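Local coordinates for packaging protein UL32 (Human herpesvirus 8 type M, PDB 6XF9) that forms a zinc-binding pentameric ring required for herpesviral genome packaging and is thought to direct new capsids to nuclear replication compartments, at residues L20-L26 with Q275-M280; D230-S235 with P263-P267; A303-P309 with V380-F386. One frame throughout, in Å; residues are numbered along the deposited sequence.

Contacts 1 and 2 are neighbours: contact 2 sets its loop against helix 225-235, contact 1 sets its loop against the end of helix 14-22 and the turn that follows, and they touch directly where Leu21 meets Phe265 and Trp232 meets Pro277. Contact 3 lies apart, with its nearest atoms about 10 Å from contact 1 and about 9 Å from contact 2. Contacts 1 and 3 are buried, whereas contact 2 is only partly so, with Pro263 at the exposed end. Their chemistry differs: contact 1 combines one backbone hydrogen bond with leucine and methionine packing, contact 2 relies on an aspartate and two phenylalanines, and contact 3, without hydrogen bonds between its segments, on prolines and a phenylalanine.

Contact 1: L20-L26 with Q275-M280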
ATOM      1  N   LEU D  20      50.826  10.738  -4.975  1.00 60.97           N
ATOM      2  CA  LEU D  20      49.361  10.739  -5.013  1.00 59.97           C
ATOM      3  C   LEU D  20      48.818   9.622  -5.909  1.00 61.72           C
ATOM      4  O   LEU D  20      47.858   8.935  -5.538  1.00 62.37           O
ATOM      5  CB  LEU D  20      48.831  12.096  -5.491  1.00 56.89           C
ATOM      6  CG  LEU D  20      47.323  12.220  -5.680  1.00 54.94           C
ATOM      7  CD1 LEU D  20      46.631  11.995  -4.364  1.00 54.39           C
ATOM      8  CD2 LEU D  20      46.955  13.565  -6.244  1.00 51.67           C
ATOM      9  N   LEU D  21      49.382   9.452  -7.116  1.00 52.42           N
ATOM     10  CA  LEU D  21      48.904   8.386  -7.996  1.00 53.61           C
ATOM     11  C   LEU D  21      49.106   7.006  -7.373  1.00 55.07           C
ATOM     12  O   LEU D  21      48.229   6.140  -7.468  1.00 55.07           O
ATOM     13  CB  LEU D  21      49.605   8.451  -9.350  1.00 53.89           C
ATOM     14  CG  LEU D  21      49.298   9.577 -10.325  1.00 52.37           C
ATOM     15  CD1 LEU D  21      50.266   9.521 -11.506  1.00 52.87           C
ATOM     16  CD2 LEU D  21      47.875   9.452 -10.808  1.00 52.27           C
ATOM     17  N   ALA D  22      50.253   6.775  -6.726  1.00 61.59           N
ATOM     18  CA  ALA D  22      50.483   5.472  -6.115  1.00 62.48           C
ATOM     19  C   ALA D  22      49.462   5.202  -5.025  1.00 62.18           C
ATOM     20  O   ALA D  22      48.946   4.084  -4.912  1.00 62.57           O
ATOM     21  CB  ALA D  22      51.901   5.388  -5.563  1.00 63.50           C
ATOM     22  N   ALA D  23      49.167   6.206  -4.195  1.00 64.06           N
ATOM     23  CA  ALA D  23      48.148   6.074  -3.151  1.00 63.45           C
ATOM     24  C   ALA D  23      46.716   6.064  -3.696  1.00 62.46           C
ATOM     25  O   ALA D  23      45.772   6.006  -2.896  1.00 61.72           O
ATOM     26  CB  ALA D  23      48.303   7.207  -2.132  1.00 62.60           C
ATOM     27  N   SER D  24      46.524   6.142  -5.016  1.00 60.44           N
ATOM     28  CA  SER D  24      45.203   6.214  -5.626  1.00 58.38           C
ATOM     29  C   SER D  24      44.850   4.975  -6.448  1.00 57.76           C
ATOM     30  O   SER D  24      43.857   4.987  -7.187  1.00 55.61           O
ATOM     31  CB  SER D  24      45.113   7.471  -6.488  1.00 57.85           C
ATOM     32  OG  SER D  24      45.217   8.617  -5.660  1.00 57.64           O
ATOM     33  N   LEU D  25      45.619   3.902  -6.319  1.00 57.20           N
ATOM     34  CA  LEU D  25      45.286   2.629  -6.926  1.00 56.73           C
ATOM     35  C   LEU D  25      44.606   1.763  -5.872  1.00 56.05           C
ATOM     36  O   LEU D  25      44.786   1.960  -4.668  1.00 56.66           O
ATOM     37  CB  LEU D  25      46.539   1.924  -7.438  1.00 58.72           C
ATOM     38  CG  LEU D  25      47.349   2.605  -8.537  1.00 59.59           C
ATOM     39  CD1 LEU D  25      48.769   2.002  -8.603  1.00 61.66           C
ATOM     40  CD2 LEU D  25      46.681   2.555  -9.874  1.00 58.65           C
ATOM     41  N   LEU D  26      43.797   0.820  -6.328  1.00 64.19           N
ATOM     42  CA  LEU D  26      43.112  -0.091  -5.415  1.00 63.51           C
ATOM     43  C   LEU D  26      44.013  -1.263  -5.010  1.00 65.57           C
ATOM     44  O   LEU D  26      44.970  -1.588  -5.715  1.00 67.23           O
ATOM     45  CB  LEU D  26      41.835  -0.600  -6.071  1.00 60.97           C
ATOM     46  CG  LEU D  26      40.713   0.419  -6.114  1.00 58.26           C
ATOM     47  CD1 LEU D  26      39.647  -0.084  -7.028  1.00 56.05           C
ATOM     48  CD2 LEU D  26      40.162   0.573  -4.707  1.00 57.48           C
ATOM     49  N   GLN D 275      42.861  -1.016 -12.922  1.00 63.48           N
ATOM     50  CA  GLN D 275      41.827  -0.040 -12.617  1.00 62.55           C
ATOM     51  C   GLN D 275      42.376   1.368 -12.470  1.00 62.95           C
ATOM     52  O   GLN D 275      41.605   2.281 -12.163  1.00 62.45           O
ATOM     53  CB  GLN D 275      41.110  -0.419 -11.313  1.00 62.81           C
ATOM     54  CG  GLN D 275      40.100  -1.536 -11.417  1.00 61.79           C
ATOM     55  CD  GLN D 275      39.411  -1.796 -10.096  1.00 61.82           C
ATOM     56  OE1 GLN D 275      38.452  -1.117  -9.734  1.00 61.13           O
ATOM     57  NE2 GLN D 275      39.897  -2.775  -9.367  1.00 62.78           N
ATOM     58  N   GLY D 276      43.680   1.572 -12.651  1.00 63.76           N
ATOM     59  CA  GLY D 276      44.247   2.902 -12.682  1.00 63.83           C
ATOM     60  C   GLY D 276      44.089   3.649 -11.373  1.00 64.20           C
ATOM     61  O   GLY D 276      43.622   3.101 -10.368  1.00 65.04           O
ATOM     62  N   PRO D 277      44.498   4.920 -11.351  1.00 56.27           N
ATOM     63  CA  PRO D 277      44.371   5.734 -10.138  1.00 56.23           C
ATOM     64  C   PRO D 277      42.919   6.153  -9.944  1.00 55.46           C
ATOM     65  O   PRO D 277      42.609   7.334  -9.767  1.00 54.32           O
ATOM     66  CB  PRO D 277      45.295   6.919 -10.424  1.00 54.93           C
ATOM     67  CG  PRO D 277      45.254   7.062 -11.911  1.00 53.85           C
ATOM     68  CD  PRO D 277      44.954   5.709 -12.507  1.00 54.87           C
ATOM     69  N   CYS D 278      42.018   5.169  -9.994  1.00 52.34           N
ATOM     70  CA  CYS D 278      40.584   5.424 -10.027  1.00 50.86           C
ATOM     71  C   CYS D 278      40.058   6.001  -8.726  1.00 51.22           C
ATOM     72  O   CYS D 278      38.928   6.495  -8.710  1.00 49.82           O
ATOM     73  CB  CYS D 278      39.824   4.134 -10.365  1.00 50.41           C
ATOM     74  SG  CYS D 278      40.104   2.764  -9.208  1.00 52.37           S
ATOM     75  N   LEU D 279      40.842   5.972  -7.645  1.00 43.16           N
ATOM     76  CA  LEU D 279      40.430   6.604  -6.401  1.00 43.53           C
ATOM     77  C   LEU D 279      40.553   8.113  -6.462  1.00 42.41           C
ATOM     78  O   LEU D 279      40.383   8.773  -5.430  1.00 42.97           O
ATOM     79  CB  LEU D 279      41.234   6.050  -5.224  1.00 45.67           C
ATOM     80  CG  LEU D 279      41.015   4.563  -4.964  1.00 46.93           C
ATOM     81  CD1 LEU D 279      41.900   4.050  -3.833  1.00 47.97           C
ATOM     82  CD2 LEU D 279      39.557   4.297  -4.644  1.00 45.80           C
ATOM     83  N   MET D 280      40.885   8.660  -7.635  1.00 52.18           N
ATOM     84  CA  MET D 280      40.820  10.091  -7.899  1.00 50.01           C
ATOM     85  C   MET D 280      39.655  10.486  -8.799  1.00 47.91           C
ATOM     86  O   MET D 280      39.498  11.674  -9.100  1.00 45.16           O
ATOM     87  CB  MET D 280      42.120  10.577  -8.535  1.00 48.97           C
ATOM     88  CG  MET D 280      43.265  10.692  -7.582  1.00 50.06           C
ATOM     89  SD  MET D 280      44.766  10.899  -8.528  1.00 49.36           S
ATOM     90  CE  MET D 280      44.670  12.617  -9.004  1.00 46.26           C
TER
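The carbonyl oxygen of Ser24 is approached by two groups of the 275-280 loop. Leu279 N donates a hydrogen bond to Ser24 O (3.2 Å), and Pro277 CA brings a CA-H...O contact to Ser24 O at 3.1 Å. The amide comes in 19° off the carbonyl plane, and its bond, with the weaker CA-H...O contact beside it, ties this carbonyl to the start of the 3-10 segment 278-280. The hydroxyl of the same serine is engaged within its own segment, donating to Leu20 O (Ser24 OG to Leu20 O, 2.7 Å). With OG beside its own backbone N (chi1 -65°), it turns back to the last turn of helix 14-22, while OG also touches Met280 CG.

Two turns meet here. Residues 22-25 form a type I beta turn that carries the chain off the helix, and Pro277 is the centre of an inverse gamma turn that leads into the 3-10 segment; just beyond, Leu26 pairs through its backbone with Asp272 in the small antiparallel sheet 26-27/271-272.

Apolar groups fill in around the turns. The thioether of Met280, bent at chi3 (77°), reaches the helix so that its CE meets Leu20 CD2 at 3.7 Å. Leu21 lies alongside the Pro277 ring, pointing the same way, with Leu21 CD2 3.6 Å from Pro277 CB. At the other end Leu26 divides its two methyls: CD1 lies 3.6 Å from Cys278 SG and also against the amide of Gln275, whereas CD2 meets Leu279 CD2 at 3.8 Å, these two leucines crossing at about a right angle. Gln275 NE2 is hydrogen-bonded to Asp272 OD2, and OE1 to the backbone N of Leu286. Trp89 of helix 89-106 covers Leu21, Pro277 and Met280.

Contact 2: D230-S235 with P263-P267; sequences DIWSTS and PFFSP
Polar contacts come first from Asp230, whose carboxylate oxygen OD2 accepts from Phe264 N at 2.7 Å (N-H...O 161°). The amide reaches the syn side of OD2, 16° out of the carboxylate plane, and the carboxylate stands nearly perpendicular to the Phe264 ring. Asp230 CG, trans to the backbone N (chi1 177°), carries the carboxylate out from the helix to the loop. Thr234 OG1 lies within hydrogen-bonding range of three carbonyls, Phe265 O at 3.3 Å across the contact and Asp230 O and Ile231 O in its own helix. Ser235 OG donates back to Ile231 O.

The apolar contacts run alongside. Ile231 lies side by side with Phe264, its CD1 3.8 Å from Phe264 CD1. The Phe265 ring turns its edge to Ser235, with Ser235 CB 3.7 Å from Phe265 CE2; Pro267 N sits over one face of the same ring.

The loop thus runs beside the last turns of helix 225-235 on its way to strand 271-272. Leu21 of helix 14-22 packs on Ile231 and Phe264, and so does Met93 of helix 89-106.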
ATOM      1  N   ASP D 230      49.333   8.625 -20.797  1.00 69.30           N
ATOM      2  CA  ASP D 230      50.495   7.966 -20.205  1.00 70.17           C
ATOM      3  C   ASP D 230      50.127   7.263 -18.905  1.00 71.07           C
ATOM      4  O   ASP D 230      50.339   6.057 -18.753  1.00 72.35           O
ATOM      5  CB  ASP D 230      51.605   8.987 -19.964  1.00 69.79           C
ATOM      6  CG  ASP D 230      52.832   8.375 -19.279  1.00 71.21           C
ATOM      7  OD1 ASP D 230      52.945   7.124 -19.219  1.00 72.32           O
ATOM      8  OD2 ASP D 230      53.701   9.149 -18.803  1.00 70.97           O
ATOM      9  N   ILE D 231      49.586   8.019 -17.947  1.00 54.15           N
ATOM     10  CA  ILE D 231      49.326   7.492 -16.608  1.00 54.75           C
ATOM     11  C   ILE D 231      48.342   6.339 -16.655  1.00 55.62           C
ATOM     12  O   ILE D 231      48.499   5.351 -15.929  1.00 56.90           O
ATOM     13  CB  ILE D 231      48.838   8.618 -15.683  1.00 53.72           C
ATOM     14  CG1 ILE D 231      49.991   9.558 -15.357  1.00 53.23           C
ATOM     15  CG2 ILE D 231      48.180   8.058 -14.426  1.00 54.76           C
ATOM     16  CD1 ILE D 231      49.544  10.937 -15.013  1.00 51.83           C
ATOM     17  N   TRP D 232      47.299   6.446 -17.488  1.00 56.71           N
ATOM     18  CA  TRP D 232      46.255   5.421 -17.459  1.00 57.25           C
ATOM     19  C   TRP D 232      46.632   4.178 -18.245  1.00 57.87           C
ATOM     20  O   TRP D 232      46.169   3.086 -17.910  1.00 58.55           O
ATOM     21  CB  TRP D 232      44.927   5.994 -17.964  1.00 56.19           C
ATOM     22  CG  TRP D 232      44.271   6.789 -16.898  1.00 55.65           C
ATOM     23  CD1 TRP D 232      44.519   8.088 -16.592  1.00 54.32           C
ATOM     24  CD2 TRP D 232      43.302   6.325 -15.938  1.00 56.05           C
ATOM     25  NE1 TRP D 232      43.758   8.472 -15.511  1.00 53.92           N
ATOM     26  CE2 TRP D 232      42.999   7.407 -15.095  1.00 54.81           C
ATOM     27  CE3 TRP D 232      42.659   5.099 -15.718  1.00 56.87           C
ATOM     28  CZ2 TRP D 232      42.076   7.311 -14.055  1.00 54.89           C
ATOM     29  CZ3 TRP D 232      41.743   5.001 -14.677  1.00 56.60           C
ATOM     30  CH2 TRP D 232      41.461   6.103 -13.860  1.00 55.85           C
ATOM     31  N   SER D 233      47.504   4.289 -19.246  1.00 66.32           N
ATOM     32  CA  SER D 233      47.943   3.068 -19.913  1.00 66.90           C
ATOM     33  C   SER D 233      49.008   2.343 -19.108  1.00 68.02           C
ATOM     34  O   SER D 233      49.058   1.106 -19.128  1.00 68.68           O
ATOM     35  CB  SER D 233      48.484   3.371 -21.305  1.00 66.37           C
ATOM     36  OG  SER D 233      49.449   4.402 -21.227  1.00 66.25           O
ATOM     37  N   THR D 234      49.841   3.071 -18.356  1.00 67.71           N
ATOM     38  CA  THR D 234      50.850   2.365 -17.581  1.00 68.60           C
ATOM     39  C   THR D 234      50.249   1.709 -16.348  1.00 69.28           C
ATOM     40  O   THR D 234      50.831   0.751 -15.838  1.00 70.41           O
ATOM     41  CB  THR D 234      52.016   3.287 -17.166  1.00 68.48           C
ATOM     42  OG1 THR D 234      51.548   4.432 -16.439  1.00 67.93           O
ATOM     43  CG2 THR D 234      52.726   3.803 -18.435  1.00 67.90           C
ATOM     44  N   SER D 235      49.097   2.175 -15.851  1.00 61.79           N
ATOM     45  CA  SER D 235      48.555   1.596 -14.621  1.00 62.55           C
ATOM     46  C   SER D 235      47.109   1.109 -14.744  1.00 62.30           C
ATOM     47  O   SER D 235      46.459   0.914 -13.715  1.00 62.68           O
ATOM     48  CB  SER D 235      48.660   2.579 -13.457  1.00 62.51           C
ATOM     49  OG  SER D 235      47.884   3.728 -13.708  1.00 61.65           O
ATOM     50  N   PRO D 263      58.071   7.280 -18.819  1.00 84.95           N
ATOM     51  CA  PRO D 263      56.845   6.917 -18.093  1.00 83.29           C
ATOM     52  C   PRO D 263      56.619   7.776 -16.852  1.00 82.64           C
ATOM     53  O   PRO D 263      57.373   7.629 -15.878  1.00 83.56           O
ATOM     54  CB  PRO D 263      57.085   5.459 -17.687  1.00 84.54           C
ATOM     55  CG  PRO D 263      58.571   5.349 -17.572  1.00 87.16           C
ATOM     56  CD  PRO D 263      59.209   6.419 -18.451  1.00 87.46           C
ATOM     57  N   PHE D 264      55.607   8.656 -16.894  1.00 74.17           N
ATOM     58  CA  PHE D 264      55.371   9.595 -15.797  1.00 73.31           C
ATOM     59  C   PHE D 264      55.242   8.851 -14.488  1.00 74.27           C
ATOM     60  O   PHE D 264      55.731   9.311 -13.449  1.00 74.37           O
ATOM     61  CB  PHE D 264      54.098  10.413 -16.059  1.00 72.09           C
ATOM     62  CG  PHE D 264      53.782  11.456 -15.003  1.00 71.10           C
ATOM     63  CD1 PHE D 264      53.167  11.107 -13.809  1.00 71.71           C
ATOM     64  CD2 PHE D 264      54.047  12.791 -15.225  1.00 70.03           C
ATOM     65  CE1 PHE D 264      52.870  12.073 -12.836  1.00 70.81           C
ATOM     66  CE2 PHE D 264      53.745  13.760 -14.258  1.00 69.11           C
ATOM     67  CZ  PHE D 264      53.160  13.396 -13.069  1.00 69.45           C
ATOM     68  N   PHE D 265      54.597   7.689 -14.521  1.00 76.46           N
ATOM     69  CA  PHE D 265      54.211   7.012 -13.299  1.00 77.42           C
ATOM     70  C   PHE D 265      54.460   5.518 -13.391  1.00 78.75           C
ATOM     71  O   PHE D 265      54.035   4.872 -14.356  1.00 78.84           O
ATOM     72  CB  PHE D 265      52.725   7.305 -13.062  1.00 76.94           C
ATOM     73  CG  PHE D 265      52.093   6.495 -11.990  1.00 77.91           C
ATOM     74  CD1 PHE D 265      52.565   6.559 -10.691  1.00 78.51           C
ATOM     75  CD2 PHE D 265      50.984   5.713 -12.269  1.00 78.11           C
ATOM     76  CE1 PHE D 265      51.962   5.829  -9.686  1.00 79.52           C
ATOM     77  CE2 PHE D 265      50.372   4.981 -11.273  1.00 79.20           C
ATOM     78  CZ  PHE D 265      50.860   5.039  -9.972  1.00 79.88           C
ATOM     79  N   SER D 266      55.114   4.975 -12.358  1.00 83.60           N
ATOM     80  CA  SER D 266      55.367   3.544 -12.219  1.00 84.81           C
ATOM     81  C   SER D 266      54.599   3.030 -11.004  1.00 85.67           C
ATOM     82  O   SER D 266      54.891   3.453  -9.869  1.00 85.88           O
ATOM     83  CB  SER D 266      56.863   3.254 -12.068  1.00 85.49           C
ATOM     84  OG  SER D 266      57.387   3.897 -10.919  1.00 85.55           O
ATOM     85  N   PRO D 267      53.649   2.109 -11.170  1.00 78.57           N
ATOM     86  CA  PRO D 267      52.828   1.664 -10.027  1.00 79.09           C
ATOM     87  C   PRO D 267      53.564   0.651  -9.172  1.00 80.16           C
ATOM     88  O   PRO D 267      54.309  -0.201  -9.685  1.00 80.42           O
ATOM     89  CB  PRO D 267      51.599   1.023 -10.693  1.00 78.83           C
ATOM     90  CG  PRO D 267      52.078   0.593 -12.036  1.00 78.62           C
ATOM     91  CD  PRO D 267      53.150   1.587 -12.456  1.00 78.11           C
TER

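Contact 3: A303-P309 with V380-F386; sequences AAHPEAP and VSEDVLF
Pro306 points CG at one face of the Phe386 ring: Pro306 CG stands 4.0 Å from the centroid of the Phe386 ring and 27° off its normal, a CH-pi contact in which the two side chains cross at about a right angle. The far end of the phenylalanine reaches the end of helix 297-304, where Ala303 O lies at the ring edge, 3.4 Å from Phe386 CE2. Ala303 O accepts a hydrogen bond from the indole NE1-H of Trp5, whose ring also meets Phe386 edge-to-face.

Next to this pair, Glu382 and Pro309 slide past each other in opposite directions. A bend at chi2 (-76°) folds the glutamate chain back along the proline, so that Glu382 OE2 is 3.6 Å from Pro309 CB, while Glu382 CB lies against Pro306 O. Val380 meets Pro309 CG.

Behind the first shell, a side-chain bond shapes each segment. His305 accepts from Glu307 N at ND1 (3.2 Å), nearly in the ring plane, and its NE2 is hydrogen-bonded to Asp348 OD2. Across the contact, Ser381 OG N-caps helix 382-386 by accepting from Val384 N.

The arrangement joins two helix-to-helix connections, the type I turn 305-308 between helices 297-304 and 308-321 and the capped start of helix 382-386. It lies beside the zinc site of Cys296, Cys299, His366 and Cys373 without forming part of it, the Ala303 side chain being about 7 Å from that of Cys299.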
ATOM      1  N   ALA D 303      38.002  18.066 -19.610  1.00 44.97           N
ATOM      2  CA  ALA D 303      38.893  18.785 -18.713  1.00 44.70           C
ATOM      3  C   ALA D 303      40.342  18.807 -19.176  1.00 45.64           C
ATOM      4  O   ALA D 303      41.124  19.631 -18.689  1.00 45.35           O
ATOM      5  CB  ALA D 303      38.853  18.159 -17.317  1.00 45.23           C
ATOM      6  N   ALA D 304      40.717  17.940 -20.107  1.00 40.88           N
ATOM      7  CA  ALA D 304      42.112  17.755 -20.454  1.00 41.59           C
ATOM      8  C   ALA D 304      42.497  18.407 -21.774  1.00 41.77           C
ATOM      9  O   ALA D 304      43.696  18.527 -22.054  1.00 42.24           O
ATOM     10  CB  ALA D 304      42.426  16.258 -20.534  1.00 42.96           C
ATOM     11  N   HIS D 305      41.531  18.873 -22.565  1.00 46.74           N
ATOM     12  CA  HIS D 305      41.844  19.318 -23.898  1.00 47.41           C
ATOM     13  C   HIS D 305      40.985  20.499 -24.319  1.00 47.12           C
ATOM     14  O   HIS D 305      39.761  20.484 -24.112  1.00 46.76           O
ATOM     15  CB  HIS D 305      41.656  18.184 -24.897  1.00 48.70           C
ATOM     16  CG  HIS D 305      42.285  18.449 -26.227  1.00 49.66           C
ATOM     17  ND1 HIS D 305      41.826  19.422 -27.091  1.00 49.78           N
ATOM     18  CD2 HIS D 305      43.331  17.856 -26.848  1.00 50.48           C
ATOM     19  CE1 HIS D 305      42.565  19.417 -28.186  1.00 50.65           C
ATOM     20  NE2 HIS D 305      43.480  18.473 -28.067  1.00 51.11           N
ATOM     21  N   PRO D 306      41.589  21.492 -24.986  1.00 54.47           N
ATOM     22  CA  PRO D 306      40.900  22.783 -25.169  1.00 54.03           C
ATOM     23  C   PRO D 306      39.724  22.750 -26.116  1.00 54.77           C
ATOM     24  O   PRO D 306      38.882  23.647 -26.035  1.00 54.50           O
ATOM     25  CB  PRO D 306      42.008  23.700 -25.711  1.00 54.46           C
ATOM     26  CG  PRO D 306      43.290  23.067 -25.239  1.00 54.44           C
ATOM     27  CD  PRO D 306      43.027  21.588 -25.306  1.00 54.90           C
ATOM     28  N   GLU D 307      39.663  21.826 -27.067  1.00 57.67           N
ATOM     29  CA  GLU D 307      38.556  21.830 -28.017  1.00 58.66           C
ATOM     30  C   GLU D 307      37.587  20.669 -27.834  1.00 58.81           C
ATOM     31  O   GLU D 307      36.696  20.491 -28.670  1.00 59.99           O
ATOM     32  CB  GLU D 307      39.098  21.897 -29.443  1.00 60.20           C
ATOM     33  CG  GLU D 307      40.382  21.150 -29.596  1.00 60.43           C
ATOM     34  CD  GLU D 307      41.097  21.413 -30.917  1.00 61.71           C
ATOM     35  OE1 GLU D 307      40.446  21.868 -31.882  1.00 62.69           O
ATOM     36  OE2 GLU D 307      42.330  21.168 -30.972  1.00 61.73           O
ATOM     37  N   ALA D 308      37.699  19.902 -26.736  1.00 52.11           N
ATOM     38  CA  ALA D 308      36.749  18.807 -26.529  1.00 52.19           C
ATOM     39  C   ALA D 308      35.339  19.332 -26.272  1.00 51.81           C
ATOM     40  O   ALA D 308      34.400  18.850 -26.934  1.00 52.99           O
ATOM     41  CB  ALA D 308      37.230  17.892 -25.395  1.00 51.36           C
ATOM     42  N   PRO D 309      35.112  20.317 -25.382  1.00 46.88           N
ATOM     43  CA  PRO D 309      33.734  20.800 -25.174  1.00 46.53           C
ATOM     44  C   PRO D 309      33.005  21.176 -26.448  1.00 48.42           C
ATOM     45  O   PRO D 309      31.876  20.720 -26.691  1.00 49.30           O
ATOM     46  CB  PRO D 309      33.944  22.001 -24.249  1.00 44.98           C
ATOM     47  CG  PRO D 309      35.095  21.612 -23.420  1.00 44.03           C
ATOM     48  CD  PRO D 309      36.023  20.868 -24.353  1.00 45.45           C
ATOM     49  N   VAL D 380      31.496  22.911 -17.616  1.00 39.92           N
ATOM     50  CA  VAL D 380      32.838  23.208 -18.107  1.00 40.27           C
ATOM     51  C   VAL D 380      32.870  24.488 -18.937  1.00 40.89           C
ATOM     52  O   VAL D 380      31.947  24.780 -19.713  1.00 41.59           O
ATOM     53  CB  VAL D 380      33.333  22.010 -18.932  1.00 40.95           C
ATOM     54  CG1 VAL D 380      32.452  21.846 -20.165  1.00 41.77           C
ATOM     55  CG2 VAL D 380      34.782  22.168 -19.293  1.00 41.22           C
ATOM     56  N   SER D 381      33.959  25.250 -18.794  1.00 46.09           N
ATOM     57  CA  SER D 381      34.293  26.373 -19.676  1.00 46.61           C
ATOM     58  C   SER D 381      35.715  26.165 -20.186  1.00 47.02           C
ATOM     59  O   SER D 381      36.672  26.303 -19.416  1.00 46.57           O
ATOM     60  CB  SER D 381      34.177  27.704 -18.956  1.00 46.26           C
ATOM     61  OG  SER D 381      34.800  28.716 -19.726  1.00 46.94           O
ATOM     62  N   GLU D 382      35.849  25.766 -21.460  1.00 56.25           N
ATOM     63  CA  GLU D 382      37.170  25.557 -22.058  1.00 56.67           C
ATOM     64  C   GLU D 382      37.980  26.842 -22.122  1.00 56.88           C
ATOM     65  O   GLU D 382      39.213  26.782 -22.209  1.00 57.09           O
ATOM     66  CB  GLU D 382      37.052  24.953 -23.461  1.00 57.90           C
ATOM     67  CG  GLU D 382      36.293  25.774 -24.496  1.00 58.78           C
ATOM     68  CD  GLU D 382      34.795  25.734 -24.325  1.00 58.99           C
ATOM     69  OE1 GLU D 382      34.084  26.041 -25.314  1.00 60.39           O
ATOM     70  OE2 GLU D 382      34.319  25.380 -23.214  1.00 58.05           O
ATOM     71  N   ASP D 383      37.311  27.997 -22.130  1.00 52.30           N
ATOM     72  CA  ASP D 383      38.012  29.273 -22.127  1.00 52.36           C
ATOM     73  C   ASP D 383      38.727  29.502 -20.800  1.00 51.59           C
ATOM     74  O   ASP D 383      39.923  29.796 -20.784  1.00 51.93           O
ATOM     75  CB  ASP D 383      37.024  30.395 -22.409  1.00 52.79           C
ATOM     76  CG  ASP D 383      36.288  30.192 -23.715  1.00 54.12           C
ATOM     77  OD1 ASP D 383      36.933  29.789 -24.709  1.00 55.03           O
ATOM     78  OD2 ASP D 383      35.061  30.416 -23.755  1.00 54.51           O
ATOM     79  N   VAL D 384      38.011  29.395 -19.674  1.00 44.34           N
ATOM     80  CA  VAL D 384      38.653  29.537 -18.366  1.00 43.65           C
ATOM     81  C   VAL D 384      39.814  28.574 -18.247  1.00 43.94           C
ATOM     82  O   VAL D 384      40.912  28.933 -17.809  1.00 44.36           O
ATOM     83  CB  VAL D 384      37.645  29.312 -17.224  1.00 43.04           C
ATOM     84  CG1 VAL D 384      38.361  29.335 -15.908  1.00 42.78           C
ATOM     85  CG2 VAL D 384      36.572  30.372 -17.240  1.00 43.12           C
ATOM     86  N   LEU D 385      39.590  27.325 -18.628  1.00 43.28           N
ATOM     87  CA  LEU D 385      40.569  26.305 -18.307  1.00 43.31           C
ATOM     88  C   LEU D 385      41.820  26.444 -19.159  1.00 44.07           C
ATOM     89  O   LEU D 385      42.927  26.157 -18.686  1.00 44.29           O
ATOM     90  CB  LEU D 385      39.959  24.920 -18.481  1.00 43.28           C
ATOM     91  CG  LEU D 385      38.890  24.496 -17.478  1.00 42.75           C
ATOM     92  CD1 LEU D 385      38.704  22.974 -17.595  1.00 42.97           C
ATOM     93  CD2 LEU D 385      39.229  24.925 -16.040  1.00 42.49           C
ATOM     94  N   PHE D 386      41.670  26.841 -20.427  1.00 49.62           N
ATOM     95  CA  PHE D 386      42.750  26.633 -21.381  1.00 50.34           C
ATOM     96  C   PHE D 386      43.226  27.860 -22.135  1.00 50.85           C
ATOM     97  O   PHE D 386      44.287  27.783 -22.758  1.00 51.51           O
ATOM     98  CB  PHE D 386      42.369  25.532 -22.388  1.00 50.73           C
ATOM     99  CG  PHE D 386      42.641  24.156 -21.856  1.00 50.60           C
ATOM    100  CD1 PHE D 386      43.943  23.714 -21.696  1.00 50.90           C
ATOM    101  CD2 PHE D 386      41.610  23.349 -21.430  1.00 50.27           C
ATOM    102  CE1 PHE D 386      44.212  22.474 -21.161  1.00 50.94           C
ATOM    103  CE2 PHE D 386      41.866  22.104 -20.903  1.00 50.40           C
ATOM    104  CZ  PHE D 386      43.169  21.667 -20.770  1.00 50.87           C
TER